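Local coordinates for protein putative phytoene/squalene synthase YisP (Bacillus subtilis subsp. subtilis, PDB 3WE9) that hydrolyses farnesyl diphosphate to farnesol and diphosphate, a phosphatase activity that supports biofilm formation, at residues L140-Q145 with P227-K232; D146-A151 with Q220-L225; Q183-T188 with T202-Y207. One frame throughout, in Å; residues are numbered along the deposited sequence.

How the contacts relate
Contacts 1 and 2 are neighbours at one end of this all-helical chain, their centres about 9 Å apart, while contact 3 lies far off, about 38 Å from contact 1 and about 32 Å from contact 2, centre to centre. Contact 1 joins the turn between helices 118-140 and 145-165 to the start of helix 228-250; contact 2 carries the join on into helix 145-165 and the end of helix 199-221 with the chain after it, and Thr141 CB meets Leu148 CD1 at 3.8 Å where the two merge. Helix 199-221 links contacts 2 and 3, whose nearest atoms are about 17 Å apart. A triethylene glycol, probably from crystallisation, lies about 6 Å from the Leu140 side chain.

Contact 1 of 3, residues L140-Q145 with P227-K232; sequences LTRRKQ and PQYSQK
The Ser230 hydroxyl donates a hydrogen bond to the carbonyl oxygen of Leu140, OG to O 2.7 Å, in a contact that ties the helix-helix turn after helix 118-140 to the start of helix 228-250 in the all-helical phytoene/squalene synthase fold. The donor lies in the carbonyl plane on a lone pair, with a C=O...OG angle of 139°. The same oxygen is packed by carbon: Pro227 CG comes to 3.2 Å from Leu140 O, and Tyr229 CE1 approaches it obliquely at 3.6 Å. The Tyr229 ring lies between Pro227 and the Arg142 side chain. Pro227 CG lies over one face of its ring near the rim, while Tyr229 CE2 sits over a face of the Arg142 guanidinium, 3.7 Å from NH1, the two planes inclined by 38°. With CG of Tyr229 placed between backbone N and carbonyl carbon (chi1 68°), the ring is directed at the turn and its OH comes to 3.5 Å from Thr141 CA. Were Tyr229 an alanine, the Arg142 guanidinium would lose the ring packed on its face and is likely to turn more freely. Beyond this shell, Pro37 touches Tyr229 and Leu36 touches Ser230. Thr141, the first residue to leave helical geometry after helix 118-140, crosses Pro227 at about a right angle, its OG1 3.7 Å from Pro227 CD.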
loop_
_atom_site.group_PDB
_atom_site.type_symbol
_atom_site.label_atom_id
_atom_site.label_comp_id
_atom_site.label_asym_id
_atom_site.label_seq_id
_atom_site.Cartn_x
_atom_site.Cartn_y
_atom_site.Cartn_z
ATOM N N LEU A 140 3.620 1.648 14.433
ATOM C CA LEU A 140 4.454 2.782 14.051
ATOM C C LEU A 140 4.638 3.803 15.175
ATOM O O LEU A 140 5.645 4.510 15.220
ATOM C CB LEU A 140 3.847 3.479 12.827
ATOM C CG LEU A 140 3.616 2.554 11.630
ATOM C CD1 LEU A 140 2.876 3.306 10.511
ATOM C CD2 LEU A 140 4.958 2.030 11.140
ATOM N N THR A 141 3.672 3.890 16.080
ATOM C CA THR A 141 3.793 4.854 17.165
ATOM C C THR A 141 3.043 4.458 18.420
ATOM O O THR A 141 1.899 4.024 18.361
ATOM C CB THR A 141 3.307 6.265 16.743
ATOM O OG1 THR A 141 3.534 7.183 17.820
ATOM C CG2 THR A 141 1.821 6.253 16.430
ATOM N N ARG A 142 3.708 4.633 19.556
ATOM C CA ARG A 142 3.142 4.310 20.853
ATOM C C ARG A 142 2.471 5.507 21.529
ATOM O O ARG A 142 1.536 5.335 22.309
ATOM C CB ARG A 142 4.236 3.751 21.775
ATOM C CG ARG A 142 5.534 4.572 21.806
ATOM C CD ARG A 142 6.349 4.239 23.065
ATOM N NE ARG A 142 7.691 4.822 23.070
ATOM C CZ ARG A 142 8.788 4.177 22.680
ATOM N NH1 ARG A 142 8.705 2.924 22.253
ATOM N NH2 ARG A 142 9.969 4.779 22.723
ATOM N N ARG A 143 2.935 6.717 21.227
ATOM C CA ARG A 143 2.363 7.911 21.851
ATOM C C ARG A 143 1.398 8.738 20.994
ATOM O O ARG A 143 0.180 8.548 21.062
ATOM C CB ARG A 143 3.488 8.815 22.375
ATOM C CG ARG A 143 4.339 8.160 23.453
ATOM C CD ARG A 143 5.386 9.105 24.038
ATOM N NE ARG A 143 6.179 8.432 25.064
ATOM C CZ ARG A 143 5.696 8.018 26.233
ATOM N NH1 ARG A 143 4.417 8.214 26.537
ATOM N NH2 ARG A 143 6.486 7.390 27.093
ATOM N N LYS A 144 1.945 9.655 20.198
ATOM C CA LYS A 144 1.149 10.544 19.347
ATOM C C LYS A 144 0.311 9.839 18.280
ATOM O O LYS A 144 0.376 10.193 17.098
ATOM C CB LYS A 144 2.063 11.557 18.654
ATOM C CG LYS A 144 3.056 12.228 19.575
ATOM C CD LYS A 144 3.853 13.308 18.858
ATOM C CE LYS A 144 5.017 13.757 19.721
ATOM N NZ LYS A 144 4.584 13.918 21.137
ATOM N N GLN A 145 -0.488 8.859 18.684
ATOM C CA GLN A 145 -1.313 8.139 17.725
ATOM C C GLN A 145 -2.428 9.015 17.159
ATOM O O GLN A 145 -2.706 8.975 15.963
ATOM C CB GLN A 145 -1.888 6.880 18.373
ATOM C CG GLN A 145 -0.805 5.939 18.875
ATOM C CD GLN A 145 -1.327 4.569 19.250
ATOM O OE1 GLN A 145 -0.611 3.758 19.840
ATOM N NE2 GLN A 145 -2.576 4.298 18.901
ATOM N N PRO A 227 7.793 8.724 15.768
ATOM C CA PRO A 227 8.959 8.502 16.629
ATOM C C PRO A 227 10.156 8.135 15.758
ATOM O O PRO A 227 9.986 7.578 14.665
ATOM C CB PRO A 227 8.508 7.356 17.536
ATOM C CG PRO A 227 7.521 6.606 16.685
ATOM C CD PRO A 227 6.743 7.722 16.028
ATOM N N GLN A 228 11.363 8.448 16.224
ATOM C CA GLN A 228 12.560 8.144 15.449
ATOM C C GLN A 228 12.641 6.694 14.973
ATOM O O GLN A 228 13.093 6.440 13.854
ATOM C CB GLN A 228 13.825 8.485 16.245
ATOM C CG GLN A 228 13.986 9.967 16.536
ATOM C CD GLN A 228 14.315 10.788 15.295
ATOM O OE1 GLN A 228 14.016 11.982 15.234
ATOM N NE2 GLN A 228 14.949 10.158 14.313
ATOM N N TYR A 229 12.206 5.745 15.799
ATOM C CA TYR A 229 12.291 4.346 15.398
ATOM C C TYR A 229 11.455 3.973 14.172
ATOM O O TYR A 229 11.709 2.944 13.560
ATOM C CB TYR A 229 11.962 3.407 16.576
ATOM C CG TYR A 229 10.523 3.403 17.075
ATOM C CD1 TYR A 229 9.517 2.714 16.389
ATOM C CD2 TYR A 229 10.184 4.051 18.260
ATOM C CE1 TYR A 229 8.207 2.670 16.880
ATOM C CE2 TYR A 229 8.883 4.018 18.759
ATOM C CZ TYR A 229 7.899 3.329 18.072
ATOM O OH TYR A 229 6.616 3.309 18.576
ATOM N N SER A 230 10.477 4.797 13.802
ATOM C CA SER A 230 9.656 4.485 12.626
ATOM C C SER A 230 9.703 5.533 11.502
ATOM O O SER A 230 9.081 5.350 10.450
ATOM C CB SER A 230 8.193 4.227 13.042
ATOM O OG SER A 230 7.572 5.383 13.580
ATOM N N GLN A 231 10.450 6.615 11.710
ATOM C CA GLN A 231 10.559 7.674 10.702
ATOM C C GLN A 231 11.217 7.223 9.406
ATOM O O GLN A 231 10.756 7.569 8.317
ATOM C CB GLN A 231 11.340 8.873 11.246
ATOM C CG GLN A 231 10.562 9.724 12.217
ATOM C CD GLN A 231 11.231 11.060 12.482
ATOM O OE1 GLN A 231 10.744 11.860 13.279
ATOM N NE2 GLN A 231 12.346 11.310 11.809
ATOM N N LYS A 232 12.305 6.470 9.516
ATOM C CA LYS A 232 12.991 5.993 8.327
ATOM C C LYS A 232 12.082 5.082 7.517
ATOM O O LYS A 232 12.170 5.037 6.290
ATOM C CB LYS A 232 14.279 5.260 8.706
ATOM C CG LYS A 232 15.324 6.179 9.321
ATOM C CD LYS A 232 16.622 5.457 9.632
ATOM C CE LYS A 232 17.392 5.115 8.367
ATOM N NZ LYS A 232 18.771 4.663 8.712
#

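Contact 2 of 3, residues D146-A151 with Q220-L225; sequences DQLKQA and QDALPL
Leu148 and Leu225 face each other with the same first torsion: in each, CG stands anti to the carbonyl carbon and beside the backbone N (chi1 -66° and -62°). In Leu148 this, with CD1 extended away from CA (chi2 168°), carries the branched end across to the other segment, although the CB bond itself is not aimed there. The two methyls then do different work. Leu148 CD2 presses against Leu225 CB at 3.5 Å, tighter than an ordinary carbon-carbon contact, and lies 3.6 Å from the carbonyl oxygen of Ala222. Leu148 CD1 reaches the backbone instead, 3.7 Å from Leu225 O. One branched tip is thus lodged against the bend of chain that leaves helix 199-221, with the two leucines crossing at a slant.

About one turn further along helix 145-165, Ala151 meets Ala222 methyl to methyl, CB to CB 3.7 Å. Their alpha carbons, 6.4 Å apart, are the nearest pair across the contact, and the small side chains allow it. At the exposed margin Gln147 stretches out and crosses Leu225 at about a right angle, Gln147 OE1 a loose 4.2 Å from Leu225 CD1. No hydrogen bond spans the contact, so apolar packing holds it. The bend in 220-225 is shaped by its own backbone: Leu223 N bonds to Gln220 O at 3.1 Å, and Leu225 N to Ala222 O at 3.0 Å.

Helix 145-165 therefore packs here on the link between helices 199-221 and 228-250. Leu148 also touches Thr141 and Phe226, Leu223 packs on Val234 and Lys235 of helix 228-250, and Lys149 rests on Leu134 and Leu137 of helix 118-140.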
loop_
_atom_site.group_PDB
_atom_site.type_symbol
_atom_site.label_atom_id
_atom_site.label_comp_id
_atom_site.label_asym_id
_atom_site.label_seq_id
_atom_site.Cartn_x
_atom_site.Cartn_y
_atom_site.Cartn_z
ATOM N N ASP A 146 -3.054 9.815 18.017
ATOM C CA ASP A 146 -4.126 10.710 17.589
ATOM C C ASP A 146 -3.624 11.694 16.537
ATOM O O ASP A 146 -4.319 11.992 15.565
ATOM C CB ASP A 146 -4.671 11.489 18.790
ATOM C CG ASP A 146 -5.899 10.841 19.401
ATOM O OD1 ASP A 146 -5.921 9.600 19.549
ATOM O OD2 ASP A 146 -6.845 11.583 19.745
ATOM N N GLN A 147 -2.410 12.192 16.740
ATOM C CA GLN A 147 -1.801 13.152 15.826
ATOM C C GLN A 147 -1.286 12.550 14.514
ATOM O O GLN A 147 -1.106 13.271 13.533
ATOM C CB GLN A 147 -0.637 13.860 16.517
ATOM C CG GLN A 147 -1.018 14.747 17.688
ATOM C CD GLN A 147 0.200 15.376 18.340
ATOM O OE1 GLN A 147 1.012 16.021 17.672
ATOM N NE2 GLN A 147 0.337 15.188 19.649
ATOM N N LEU A 148 -1.050 11.239 14.500
ATOM C CA LEU A 148 -0.517 10.561 13.316
ATOM C C LEU A 148 -1.496 9.644 12.576
ATOM O O LEU A 148 -1.155 9.076 11.534
ATOM C CB LEU A 148 0.719 9.746 13.716
ATOM C CG LEU A 148 1.957 10.515 14.186
ATOM C CD1 LEU A 148 2.951 9.554 14.811
ATOM C CD2 LEU A 148 2.576 11.249 13.009
ATOM N N LYS A 149 -2.701 9.491 13.115
ATOM C CA LYS A 149 -3.716 8.633 12.510
ATOM C C LYS A 149 -4.025 9.030 11.069
ATOM O O LYS A 149 -4.040 8.187 10.172
ATOM C CB LYS A 149 -4.995 8.684 13.347
ATOM C CG LYS A 149 -6.163 7.859 12.820
ATOM C CD LYS A 149 -7.400 8.132 13.674
ATOM C CE LYS A 149 -8.676 7.580 13.055
ATOM N NZ LYS A 149 -8.831 6.116 13.222
ATOM N N GLN A 150 -4.276 10.318 10.857
ATOM C CA GLN A 150 -4.586 10.841 9.530
ATOM C C GLN A 150 -3.444 10.548 8.553
ATOM O O GLN A 150 -3.679 10.161 7.403
ATOM C CB GLN A 150 -4.827 12.351 9.616
ATOM C CG GLN A 150 -5.215 13.011 8.308
ATOM C CD GLN A 150 -5.335 14.518 8.442
ATOM O OE1 GLN A 150 -6.119 15.021 9.251
ATOM N NE2 GLN A 150 -4.557 15.249 7.648
ATOM N N ALA A 151 -2.209 10.722 9.020
ATOM C CA ALA A 151 -1.034 10.485 8.190
ATOM C C ALA A 151 -0.876 9.014 7.810
ATOM O O ALA A 151 -0.480 8.697 6.689
ATOM C CB ALA A 151 0.219 10.973 8.906
ATOM N N GLN A 220 3.875 13.308 4.415
ATOM C CA GLN A 220 5.196 13.927 4.411
ATOM C C GLN A 220 5.228 15.058 5.434
ATOM O O GLN A 220 6.202 15.209 6.175
ATOM C CB GLN A 220 5.514 14.479 3.016
ATOM C CG GLN A 220 6.863 15.175 2.894
ATOM C CD GLN A 220 8.038 14.212 2.974
ATOM O OE1 GLN A 220 8.071 13.197 2.276
ATOM N NE2 GLN A 220 9.015 14.535 3.820
ATOM N N ASP A 221 4.154 15.843 5.481
ATOM C CA ASP A 221 4.074 16.958 6.423
ATOM C C ASP A 221 4.080 16.489 7.881
ATOM O O ASP A 221 4.538 17.211 8.767
ATOM C CB ASP A 221 2.809 17.794 6.190
ATOM C CG ASP A 221 2.786 18.476 4.835
ATOM O OD1 ASP A 221 3.864 18.845 4.317
ATOM O OD2 ASP A 221 1.674 18.658 4.296
ATOM N N ALA A 222 3.568 15.286 8.129
ATOM C CA ALA A 222 3.512 14.748 9.487
ATOM C C ALA A 222 4.692 13.840 9.823
ATOM O O ALA A 222 4.754 13.269 10.911
ATOM C CB ALA A 222 2.202 13.994 9.687
ATOM N N LEU A 223 5.631 13.718 8.888
ATOM C CA LEU A 223 6.803 12.870 9.069
ATOM C C LEU A 223 7.608 13.140 10.349
ATOM O O LEU A 223 8.021 12.201 11.034
ATOM C CB LEU A 223 7.719 12.984 7.847
ATOM C CG LEU A 223 8.982 12.119 7.843
ATOM C CD1 LEU A 223 8.604 10.650 7.991
ATOM C CD2 LEU A 223 9.765 12.352 6.555
ATOM N N PRO A 224 7.847 14.423 10.685
ATOM C CA PRO A 224 8.614 14.742 11.897
ATOM C C PRO A 224 7.938 14.317 13.204
ATOM O O PRO A 224 8.594 14.227 14.243
ATOM C CB PRO A 224 8.784 16.265 11.814
ATOM C CG PRO A 224 8.708 16.543 10.338
ATOM C CD PRO A 224 7.583 15.644 9.903
ATOM N N LEU A 225 6.634 14.066 13.152
ATOM C CA LEU A 225 5.878 13.662 14.337
ATOM C C LEU A 225 6.020 12.188 14.700
ATOM O O LEU A 225 5.749 11.802 15.834
ATOM C CB LEU A 225 4.394 13.975 14.161
ATOM C CG LEU A 225 4.006 15.442 13.991
ATOM C CD1 LEU A 225 2.499 15.532 13.820
ATOM C CD2 LEU A 225 4.465 16.251 15.198
#

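Contact 3 of 3, residues Q183-T188 with T202-Y207; sequences QQFGYT and TMTWEY
Phe185 is gripped from several directions at once, with a Met-aromatic contact and an offset edge-to-face pair on the same ring. Met203 CB lies over one face, 3.9 Å from the ring centroid, a CH-pi contact; the bent end of the chain (chi3 86°) brings Met203 CE to 3.5 Å from Phe185 CD1, with SD oblique to the ring. The edge of Phe185 is turned toward the face of Tyr207, planes 64° apart, and Phe185 CZ meets Tyr207 CD1 at 3.7 Å. Thr204 OG1 also lies at the Phe185 edge, 3.6 Å from Phe185 CD2, but its hydrogen bond goes to Ala200 O. Gln184 crosses Tyr207 at about a right angle, its OE1 over one face of that ring, 3.6 Å from Tyr207 CZ. A water accepts a bond from Gln184 NE2 at 2.7 Å and is weakly linked to Tyr207 OH.

A Schellman motif with Gly186, at positive phi, as its C-prime residue ends helix 179-185 and turns the chain to Tyr187, whose OH bonds to Thr196 O. Through Phe185 and Gln184 the end of helix 179-185 packs on helix 199-221, which also sends Trp205 against Leu245, Ile248 and Arg249 of helix 228-250.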
loop_
_atom_site.group_PDB
_atom_site.type_symbol
_atom_site.label_atom_id
_atom_site.label_comp_id
_atom_site.label_asym_id
_atom_site.label_seq_id
_atom_site.Cartn_x
_atom_site.Cartn_y
_atom_site.Cartn_z
ATOM N N GLN A 183 -14.305 10.320 -18.981
ATOM C CA GLN A 183 -15.185 11.190 -19.761
ATOM C C GLN A 183 -14.708 12.635 -19.796
ATOM O O GLN A 183 -14.877 13.323 -20.797
ATOM C CB GLN A 183 -16.613 11.133 -19.203
ATOM C CG GLN A 183 -17.626 11.946 -20.014
ATOM C CD GLN A 183 -19.056 11.786 -19.509
ATOM O OE1 GLN A 183 -19.357 12.075 -18.350
ATOM N NE2 GLN A 183 -19.943 11.323 -20.384
ATOM N N GLN A 184 -14.125 13.084 -18.690
ATOM C CA GLN A 184 -13.593 14.436 -18.563
ATOM C C GLN A 184 -12.582 14.730 -19.665
ATOM O O GLN A 184 -12.560 15.824 -20.229
ATOM C CB GLN A 184 -12.851 14.590 -17.228
ATOM C CG GLN A 184 -13.652 15.060 -16.037
ATOM C CD GLN A 184 -12.901 14.867 -14.725
ATOM O OE1 GLN A 184 -11.677 15.018 -14.659
ATOM N NE2 GLN A 184 -13.633 14.533 -13.675
ATOM N N PHE A 185 -11.733 13.743 -19.941
ATOM C CA PHE A 185 -10.662 13.888 -20.915
ATOM C C PHE A 185 -10.880 13.223 -22.273
ATOM O O PHE A 185 -10.004 13.273 -23.131
ATOM C CB PHE A 185 -9.358 13.385 -20.276
ATOM C CG PHE A 185 -9.044 14.050 -18.960
ATOM C CD1 PHE A 185 -8.844 15.432 -18.896
ATOM C CD2 PHE A 185 -9.001 13.309 -17.782
ATOM C CE1 PHE A 185 -8.610 16.066 -17.668
ATOM C CE2 PHE A 185 -8.769 13.929 -16.548
ATOM C CZ PHE A 185 -8.573 15.314 -16.493
ATOM N N GLY A 186 -12.042 12.608 -22.466
ATOM C CA GLY A 186 -12.331 11.969 -23.738
ATOM C C GLY A 186 -11.682 10.613 -23.968
ATOM O O GLY A 186 -11.459 10.225 -25.116
ATOM N N TYR A 187 -11.368 9.892 -22.894
ATOM C CA TYR A 187 -10.772 8.567 -23.022
ATOM C C TYR A 187 -11.940 7.594 -23.102
ATOM O O TYR A 187 -12.752 7.505 -22.177
ATOM C CB TYR A 187 -9.887 8.243 -21.810
ATOM C CG TYR A 187 -9.036 7.003 -22.006
ATOM C CD1 TYR A 187 -8.142 6.913 -23.076
ATOM C CD2 TYR A 187 -9.128 5.920 -21.131
ATOM C CE1 TYR A 187 -7.364 5.771 -23.269
ATOM C CE2 TYR A 187 -8.353 4.773 -21.316
ATOM C CZ TYR A 187 -7.475 4.708 -22.393
ATOM O OH TYR A 187 -6.718 3.573 -22.594
ATOM N N THR A 188 -12.015 6.851 -24.199
ATOM C CA THR A 188 -13.127 5.930 -24.425
ATOM C C THR A 188 -13.001 4.515 -23.879
ATOM O O THR A 188 -11.905 4.028 -23.633
ATOM C CB THR A 188 -13.399 5.812 -25.929
ATOM O OG1 THR A 188 -12.278 5.170 -26.556
ATOM C CG2 THR A 188 -13.574 7.190 -26.539
ATOM N N THR A 202 -3.207 9.631 -20.547
ATOM C CA THR A 202 -2.231 10.199 -19.628
ATOM C C THR A 202 -2.864 11.285 -18.760
ATOM O O THR A 202 -2.501 11.439 -17.594
ATOM C CB THR A 202 -0.985 10.749 -20.377
ATOM O OG1 THR A 202 -1.385 11.729 -21.338
ATOM C CG2 THR A 202 -0.255 9.611 -21.086
ATOM N N MET A 203 -3.808 12.036 -19.322
ATOM C CA MET A 203 -4.502 13.063 -18.547
ATOM C C MET A 203 -5.347 12.402 -17.458
ATOM O O MET A 203 -5.424 12.895 -16.334
ATOM C CB MET A 203 -5.396 13.914 -19.451
ATOM C CG MET A 203 -4.608 14.880 -20.315
ATOM S SD MET A 203 -5.680 15.837 -21.385
ATOM C CE MET A 203 -6.113 17.201 -20.289
ATOM N N THR A 204 -5.975 11.281 -17.806
ATOM C CA THR A 204 -6.796 10.525 -16.868
ATOM C C THR A 204 -5.898 9.990 -15.753
ATOM O O THR A 204 -6.195 10.132 -14.565
ATOM C CB THR A 204 -7.480 9.331 -17.574
ATOM O OG1 THR A 204 -8.391 9.828 -18.567
ATOM C CG2 THR A 204 -8.242 8.459 -16.558
ATOM N N TRP A 205 -4.782 9.388 -16.151
ATOM C CA TRP A 205 -3.830 8.821 -15.207
ATOM C C TRP A 205 -3.252 9.894 -14.283
ATOM O O TRP A 205 -3.182 9.699 -13.076
ATOM C CB TRP A 205 -2.695 8.133 -15.975
ATOM C CG TRP A 205 -1.780 7.313 -15.133
ATOM C CD1 TRP A 205 -1.864 5.969 -14.897
ATOM C CD2 TRP A 205 -0.606 7.770 -14.444
ATOM N NE1 TRP A 205 -0.812 5.557 -14.110
ATOM C CE2 TRP A 205 -0.027 6.640 -13.815
ATOM C CE3 TRP A 205 0.008 9.019 -14.297
ATOM C CZ2 TRP A 205 1.148 6.726 -13.053
ATOM C CZ3 TRP A 205 1.184 9.105 -13.535
ATOM C CH2 TRP A 205 1.736 7.962 -12.924
ATOM N N GLU A 206 -2.834 11.020 -14.855
ATOM C CA GLU A 206 -2.256 12.102 -14.063
ATOM C C GLU A 206 -3.275 12.737 -13.112
ATOM O O GLU A 206 -2.925 13.190 -12.023
ATOM C CB GLU A 206 -1.649 13.169 -14.983
ATOM C CG GLU A 206 -0.379 12.721 -15.735
ATOM C CD GLU A 206 0.803 12.429 -14.807
ATOM O OE1 GLU A 206 0.732 12.788 -13.614
ATOM O OE2 GLU A 206 1.811 11.846 -15.273
ATOM N N TYR A 207 -4.537 12.757 -13.519
ATOM C CA TYR A 207 -5.582 13.333 -12.677
ATOM C C TYR A 207 -5.698 12.516 -11.389
ATOM O O TYR A 207 -5.862 13.075 -10.303
ATOM C CB TYR A 207 -6.923 13.345 -13.417
ATOM C CG TYR A 207 -7.984 14.208 -12.763
ATOM C CD1 TYR A 207 -7.950 15.598 -12.882
ATOM C CD2 TYR A 207 -9.026 13.634 -12.037
ATOM C CE1 TYR A 207 -8.935 16.398 -12.294
ATOM C CE2 TYR A 207 -10.015 14.422 -11.443
ATOM C CZ TYR A 207 -9.964 15.802 -11.580
ATOM O OH TYR A 207 -10.950 16.583 -11.019
HETATM O O HOH W 1 -13.548 14.278 -10.977
#